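PDB 2OTM: hypothetical protein from Shewanella oneidensis, which is of uncharacterised function but belongs to the YjgF/chorismate mutase-like family and is a putative endoribonuclease. Local coordinates for residues G41-L46 with L142-L147; R95-L100 with S131-T136. All coordinates share one frame; numbering follows the deposited sequence.

Contact 1: G41-L46 with L142-L147; sequences GQFPYL and LNSLCL
G41, just after strand 36-39, meets L147, near the start of strand 146-153, and the contact illustrates how a YjgF-like fold packs a loop against the beginning of a central strand by van der Waals contact. G41 C lies 3.8 Å from L147 CD1. Q42 points its side chain away from 142-147; it touches A76 of helix 62-84, and NE2 makes a weak hydrogen bond to Q79. The backbone makes the contact instead: Q42 O receives a CA-H...O approach from L147 CA at 3.5 Å.

F43 is the hub. With CG anti to its carbonyl carbon (chi1 -66°), the ring reaches between two leucines. L147 lies alongside it, and its CD1 methyl sits over one face, 3.4 Å from the F43 ring centroid and 16° off the normal, a CH-pi contact displaced toward the CE2-CZ rim. Over the opposite face comes L142 CD1, more loosely, while S144 CB lies at the ring edge in its plane. L24 and L50 also touch this phenyl group.

P44 is the centre of an inverse gamma turn, closed by a weak hydrogen bond from Y45 N to F43 O. The turn presents the proline ring to 142-147: P44 CG comes within 3.9 Å of C146 SG, with S144 OG close to the neighbouring CD. Y45 then crosses L142 at about a right angle, and its hydroxyl is the part that meets the leucine methyl; Y45 OH stands 3.2 Å from L142 CD1.

The facing loop is braced from within. S144 carries its hydroxyl anti to the backbone N (chi1 -172°), and from there S144 OG donates a 2.7 Å hydrogen bond to C146 O.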
loop_
_atom_site.group_PDB
_atom_site.type_symbol
_atom_site.label_atom_id
_atom_site.label_comp_id
_atom_site.label_asym_id
_atom_site.label_seq_id
_atom_site.Cartn_x
_atom_site.Cartn_y
_atom_site.Cartn_z
ATOM N N GLY B 41 1.567 11.136 -2.464
ATOM C CA GLY B 41 2.192 10.745 -3.732
ATOM C C GLY B 41 3.002 11.853 -4.357
ATOM O O GLY B 41 2.550 12.994 -4.428
ATOM N N GLN B 42 4.188 11.497 -4.853
ATOM C CA GLN B 42 5.135 12.440 -5.430
ATOM C C GLN B 42 5.377 12.097 -6.894
ATOM O O GLN B 42 5.533 10.950 -7.231
ATOM C CB GLN B 42 6.464 12.381 -4.685
ATOM C CG GLN B 42 6.324 12.624 -3.214
ATOM C CD GLN B 42 6.052 14.073 -2.884
ATOM O OE1 GLN B 42 6.643 14.973 -3.461
ATOM N NE2 GLN B 42 5.146 14.300 -1.933
ATOM N N PHE B 43 5.344 13.124 -7.737
ATOM C CA PHE B 43 5.342 12.980 -9.190
ATOM C C PHE B 43 6.672 13.424 -9.783
ATOM O O PHE B 43 7.417 14.219 -9.163
ATOM C CB PHE B 43 4.281 13.912 -9.760
ATOM C CG PHE B 43 2.879 13.544 -9.387
ATOM C CD1 PHE B 43 2.307 14.016 -8.202
ATOM C CD2 PHE B 43 2.114 12.750 -10.223
ATOM C CE1 PHE B 43 1.003 13.671 -7.860
ATOM C CE2 PHE B 43 0.815 12.399 -9.878
ATOM C CZ PHE B 43 0.260 12.858 -8.694
ATOM N N PRO B 44 6.956 12.999 -11.014
ATOM C CA PRO B 44 8.158 13.428 -11.699
ATOM C C PRO B 44 8.027 14.805 -12.376
ATOM O O PRO B 44 7.880 14.922 -13.606
ATOM C CB PRO B 44 8.409 12.300 -12.708
ATOM C CG PRO B 44 7.088 11.814 -13.053
ATOM C CD PRO B 44 6.190 12.031 -11.823
ATOM N N TYR B 45 8.069 15.824 -11.537
ATOM C CA TYR B 45 7.998 17.207 -11.928
ATOM C C TYR B 45 9.369 17.787 -12.083
ATOM O O TYR B 45 10.248 17.546 -11.271
ATOM C CB TYR B 45 7.342 18.053 -10.839
ATOM C CG TYR B 45 5.841 17.970 -10.775
ATOM C CD1 TYR B 45 5.060 18.466 -11.807
ATOM C CD2 TYR B 45 5.197 17.480 -9.642
ATOM C CE1 TYR B 45 3.686 18.413 -11.755
ATOM C CE2 TYR B 45 3.808 17.422 -9.584
ATOM C CZ TYR B 45 3.066 17.892 -10.653
ATOM O OH TYR B 45 1.706 17.873 -10.598
ATOM N N LEU B 46 9.532 18.613 -13.108
ATOM C CA LEU B 46 10.741 19.373 -13.273
ATOM C C LEU B 46 10.310 20.771 -13.709
ATOM O O LEU B 46 9.584 20.911 -14.686
ATOM C CB LEU B 46 11.604 18.718 -14.338
ATOM C CG LEU B 46 12.881 19.462 -14.761
ATOM C CD1 LEU B 46 13.941 19.431 -13.663
ATOM C CD2 LEU B 46 13.410 18.873 -16.076
ATOM N N LEU B 142 -3.142 12.630 -13.227
ATOM C CA LEU B 142 -2.473 13.475 -14.210
ATOM C C LEU B 142 -1.870 12.664 -15.370
ATOM O O LEU B 142 -1.038 13.183 -16.099
ATOM C CB LEU B 142 -1.375 14.341 -13.536
ATOM C CG LEU B 142 -1.770 15.243 -12.334
ATOM C CD1 LEU B 142 -0.575 15.997 -11.763
ATOM C CD2 LEU B 142 -2.818 16.234 -12.749
ATOM N N ASN B 143 -2.284 11.405 -15.532
ATOM C CA ASN B 143 -1.660 10.514 -16.493
ATOM C C ASN B 143 -0.162 10.378 -16.301
ATOM O O ASN B 143 0.580 10.081 -17.268
ATOM C CB ASN B 143 -1.981 10.953 -17.917
ATOM C CG ASN B 143 -1.619 9.912 -18.958
ATOM O OD1 ASN B 143 -1.690 8.690 -18.718
ATOM N ND2 ASN B 143 -1.222 10.390 -20.141
ATOM N N SER B 144 0.290 10.554 -15.058
ATOM C CA SER B 144 1.688 10.385 -14.732
ATOM C C SER B 144 2.168 8.971 -15.029
ATOM O O SER B 144 1.455 7.996 -14.849
ATOM C CB SER B 144 1.934 10.699 -13.259
ATOM O OG SER B 144 3.328 10.729 -12.938
ATOM N N LEU B 145 3.409 8.838 -15.474
ATOM C CA LEU B 145 3.995 7.513 -15.634
ATOM C C LEU B 145 4.189 6.828 -14.283
ATOM O O LEU B 145 4.081 5.606 -14.182
ATOM C CB LEU B 145 5.319 7.614 -16.353
ATOM C CG LEU B 145 6.149 6.352 -16.468
ATOM C CD1 LEU B 145 5.407 5.314 -17.322
ATOM C CD2 LEU B 145 7.441 6.789 -17.091
ATOM N N CYS B 146 4.460 7.613 -13.243
ATOM C CA CYS B 146 4.749 7.031 -11.960
ATOM C C CYS B 146 4.382 7.917 -10.792
ATOM O O CYS B 146 4.166 9.128 -10.934
ATOM C CB CYS B 146 6.232 6.665 -11.866
ATOM S SG CYS B 146 7.390 8.078 -11.862
ATOM N N LEU B 147 4.322 7.279 -9.640
ATOM C CA LEU B 147 4.097 7.962 -8.377
ATOM C C LEU B 147 4.976 7.300 -7.323
ATOM O O LEU B 147 5.042 6.053 -7.245
ATOM C CB LEU B 147 2.611 7.815 -8.057
ATOM C CG LEU B 147 1.741 8.711 -7.212
ATOM C CD1 LEU B 147 1.829 10.176 -7.581
ATOM C CD2 LEU B 147 0.302 8.177 -7.385
#

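Contact 2: R95-L100 with S131-T136; sequences RLEGVL and SRMIWT. With ACT (acetate ion), chain I.
R95 reaches S131 on the neighbouring strand with the edge of its guanidinium, which E97 shares. R95 NH1 donates to S131 OG at 2.9 Å and R95 NE to the anti lone pair of E97 OE2 at 2.9 Å, both partners in the guanidinium plane. These two bonds limit rotation of the group, which a bend at chi2 (82°) brings over to the neighbouring strand. S131 OG also bonds S31 of the second subunit.

E97 runs alongside M133, a selenomethionine, and points its OE1 at the indole edge of W135, 3.6 Å from W135 CH2, the carboxylate and ring planes 80° apart. M133 CB lies over one indole face, and W135 meets W135 of the third subunit edge-to-face.

On the other sheet face, R132 lies beside L96 and grips an acetate, probably from the crystallisation liquor, with two nearly straight bonds, R132 NE to acetate O at 3.0 Å and R132 NH2 to acetate OXT at 2.8 Å; D114 pairs with its NH1. Five backbone hydrogen bonds, such as M133 N to L96 O, keep the strands in parallel register. Helix 109-124 links them along the chain, giving the parallel beta-alpha-beta unit of the YjgF-like fold.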
loop_
_atom_site.group_PDB
_atom_site.type_symbol
_atom_site.label_atom_id
_atom_site.label_comp_id
_atom_site.label_asym_id
_atom_site.label_seq_id
_atom_site.Cartn_x
_atom_site.Cartn_y
_atom_site.Cartn_z
ATOM N N ARG B 95 11.274 2.758 3.894
ATOM C CA ARG B 95 10.327 2.192 2.930
ATOM C C ARG B 95 10.096 3.120 1.747
ATOM O O ARG B 95 9.956 4.334 1.904
ATOM C CB ARG B 95 9.007 1.932 3.635
ATOM C CG ARG B 95 7.909 1.299 2.804
ATOM C CD ARG B 95 8.114 -0.144 2.759
ATOM N NE ARG B 95 6.890 -0.901 2.577
ATOM C CZ ARG B 95 6.839 -2.226 2.703
ATOM N NH1 ARG B 95 7.938 -2.892 2.988
ATOM N NH2 ARG B 95 5.705 -2.879 2.537
ATOM N N LEU B 96 10.111 2.525 0.555
ATOM C CA LEU B 96 9.756 3.172 -0.707
ATOM C C LEU B 96 8.553 2.418 -1.251
ATOM O O LEU B 96 8.586 1.198 -1.286
ATOM C CB LEU B 96 10.897 3.011 -1.698
ATOM C CG LEU B 96 10.625 3.172 -3.198
ATOM C CD1 LEU B 96 10.153 4.616 -3.466
ATOM C CD2 LEU B 96 11.877 2.775 -4.025
ATOM N N GLU B 97 7.495 3.122 -1.671
ATOM C CA GLU B 97 6.357 2.473 -2.339
ATOM C C GLU B 97 6.120 3.231 -3.642
ATOM O O GLU B 97 5.924 4.441 -3.645
ATOM C CB GLU B 97 5.115 2.353 -1.428
ATOM C CG GLU B 97 5.450 1.617 -0.093
ATOM C CD GLU B 97 4.313 1.408 0.883
ATOM O OE1 GLU B 97 3.177 1.919 0.700
ATOM O OE2 GLU B 97 4.580 0.710 1.888
ATOM N N GLY B 98 6.175 2.510 -4.757
ATOM C CA GLY B 98 6.079 3.101 -6.085
ATOM C C GLY B 98 5.000 2.472 -6.930
ATOM O O GLY B 98 4.802 1.259 -6.866
ATOM N N VAL B 99 4.338 3.301 -7.730
ATOM C CA VAL B 99 3.317 2.895 -8.668
ATOM C C VAL B 99 3.735 3.354 -10.056
ATOM O O VAL B 99 4.172 4.515 -10.229
ATOM C CB VAL B 99 1.943 3.574 -8.391
ATOM C CG1 VAL B 99 0.869 2.939 -9.235
ATOM C CG2 VAL B 99 1.557 3.515 -6.910
ATOM N N LEU B 100 3.573 2.470 -11.026
ATOM C CA LEU B 100 3.820 2.776 -12.432
ATOM C C LEU B 100 2.661 2.370 -13.285
ATOM O O LEU B 100 1.989 1.390 -12.994
ATOM C CB LEU B 100 5.084 2.059 -12.938
ATOM C CG LEU B 100 6.408 2.524 -12.293
ATOM C CD1 LEU B 100 6.864 1.587 -11.202
ATOM C CD2 LEU B 100 7.509 2.678 -13.317
ATOM N N SER B 131 13.204 -1.245 2.433
ATOM C CA SER B 131 12.331 -2.229 1.800
ATOM C C SER B 131 11.473 -1.482 0.798
ATOM O O SER B 131 11.436 -0.252 0.788
ATOM C CB SER B 131 11.448 -2.995 2.805
ATOM O OG SER B 131 10.627 -2.137 3.593
ATOM N N ARG B 132 10.773 -2.210 -0.067
ATOM C CA ARG B 132 9.938 -1.530 -1.035
ATOM C C ARG B 132 8.761 -2.357 -1.498
ATOM O O ARG B 132 8.774 -3.610 -1.381
ATOM C CB ARG B 132 10.776 -1.018 -2.225
ATOM C CG ARG B 132 10.847 -1.902 -3.434
ATOM C CD ARG B 132 11.710 -1.234 -4.509
ATOM N NE ARG B 132 11.725 -2.069 -5.689
ATOM C CZ ARG B 132 12.550 -1.949 -6.720
ATOM N NH1 ARG B 132 13.462 -0.995 -6.772
ATOM N NH2 ARG B 132 12.426 -2.799 -7.719
HETATM N N MSE B 133 7.737 -1.620 -1.942
HETATM C CA MSE B 133 6.551 -2.174 -2.593
HETATM C C MSE B 133 6.470 -1.602 -3.985
HETATM O O MSE B 133 6.863 -0.453 -4.254
HETATM C CB MSE B 133 5.265 -1.795 -1.830
HETATM C CG MSE B 133 5.256 -2.161 -0.380
HETATM SE SE MSE B 133 3.416 -1.973 0.377
HETATM C CE MSE B 133 2.521 -3.512 -0.338
ATOM N N ILE B 134 5.933 -2.394 -4.903
ATOM C CA ILE B 134 5.786 -1.923 -6.262
ATOM C C ILE B 134 4.399 -2.335 -6.746
ATOM O O ILE B 134 3.923 -3.433 -6.425
ATOM C CB ILE B 134 6.872 -2.521 -7.187
ATOM C CG1 ILE B 134 6.820 -1.823 -8.531
ATOM C CG2 ILE B 134 6.645 -4.064 -7.348
ATOM C CD1 ILE B 134 8.091 -2.013 -9.409
ATOM N N TRP B 135 3.736 -1.425 -7.466
ATOM C CA TRP B 135 2.431 -1.728 -8.078
ATOM C C TRP B 135 2.396 -1.186 -9.501
ATOM O O TRP B 135 3.113 -0.255 -9.824
ATOM C CB TRP B 135 1.259 -1.039 -7.350
ATOM C CG TRP B 135 1.027 -1.395 -5.907
ATOM C CD1 TRP B 135 0.352 -2.465 -5.390
ATOM C CD2 TRP B 135 1.474 -0.632 -4.803
ATOM N NE1 TRP B 135 0.331 -2.401 -4.001
ATOM C CE2 TRP B 135 1.027 -1.285 -3.621
ATOM C CE3 TRP B 135 2.214 0.541 -4.697
ATOM C CZ2 TRP B 135 1.267 -0.775 -2.368
ATOM C CZ3 TRP B 135 2.459 1.046 -3.452
ATOM C CH2 TRP B 135 1.994 0.382 -2.294
ATOM N N THR B 136 1.568 -1.815 -10.340
ATOM C CA THR B 136 1.189 -1.219 -11.569
ATOM C C THR B 136 -0.286 -0.895 -11.489
ATOM O O THR B 136 -1.098 -1.714 -11.011
ATOM C CB THR B 136 1.490 -2.120 -12.795
ATOM O OG1 THR B 136 0.785 -3.354 -12.664
ATOM C CG2 THR B 136 3.000 -2.398 -12.880
HETATM C C ACT I . 10.043 -5.318 -6.537
HETATM O O ACT I . 9.949 -4.464 -5.592
HETATM O OXT ACT I . 10.660 -4.975 -7.585
HETATM C CH3 ACT I . 9.457 -6.703 -6.459
#

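Overall arrangement
Contact 1 and contact 2 have centres 14 Å apart and meet through strand 146-153, the antiparallel neighbour of strand 92-100 in the mixed five-stranded sheet. The direct link is L147 N to V99 O, 2.8 Å and probably a hydrogen bond, with C146 and L145 packing on V99 and L100. Along the chain, contact 2 is nested inside the loop that contact 1 closes: 41-46 comes first, then 95-100 and 131-136, and finally 142-147. Strand 131-136 is an outermost strand within the chain, and it meets both other subunits. The shared sheet thus joins the loop packing of contact 1 to a strand pair contacting both other subunits, and both contacts touch the third.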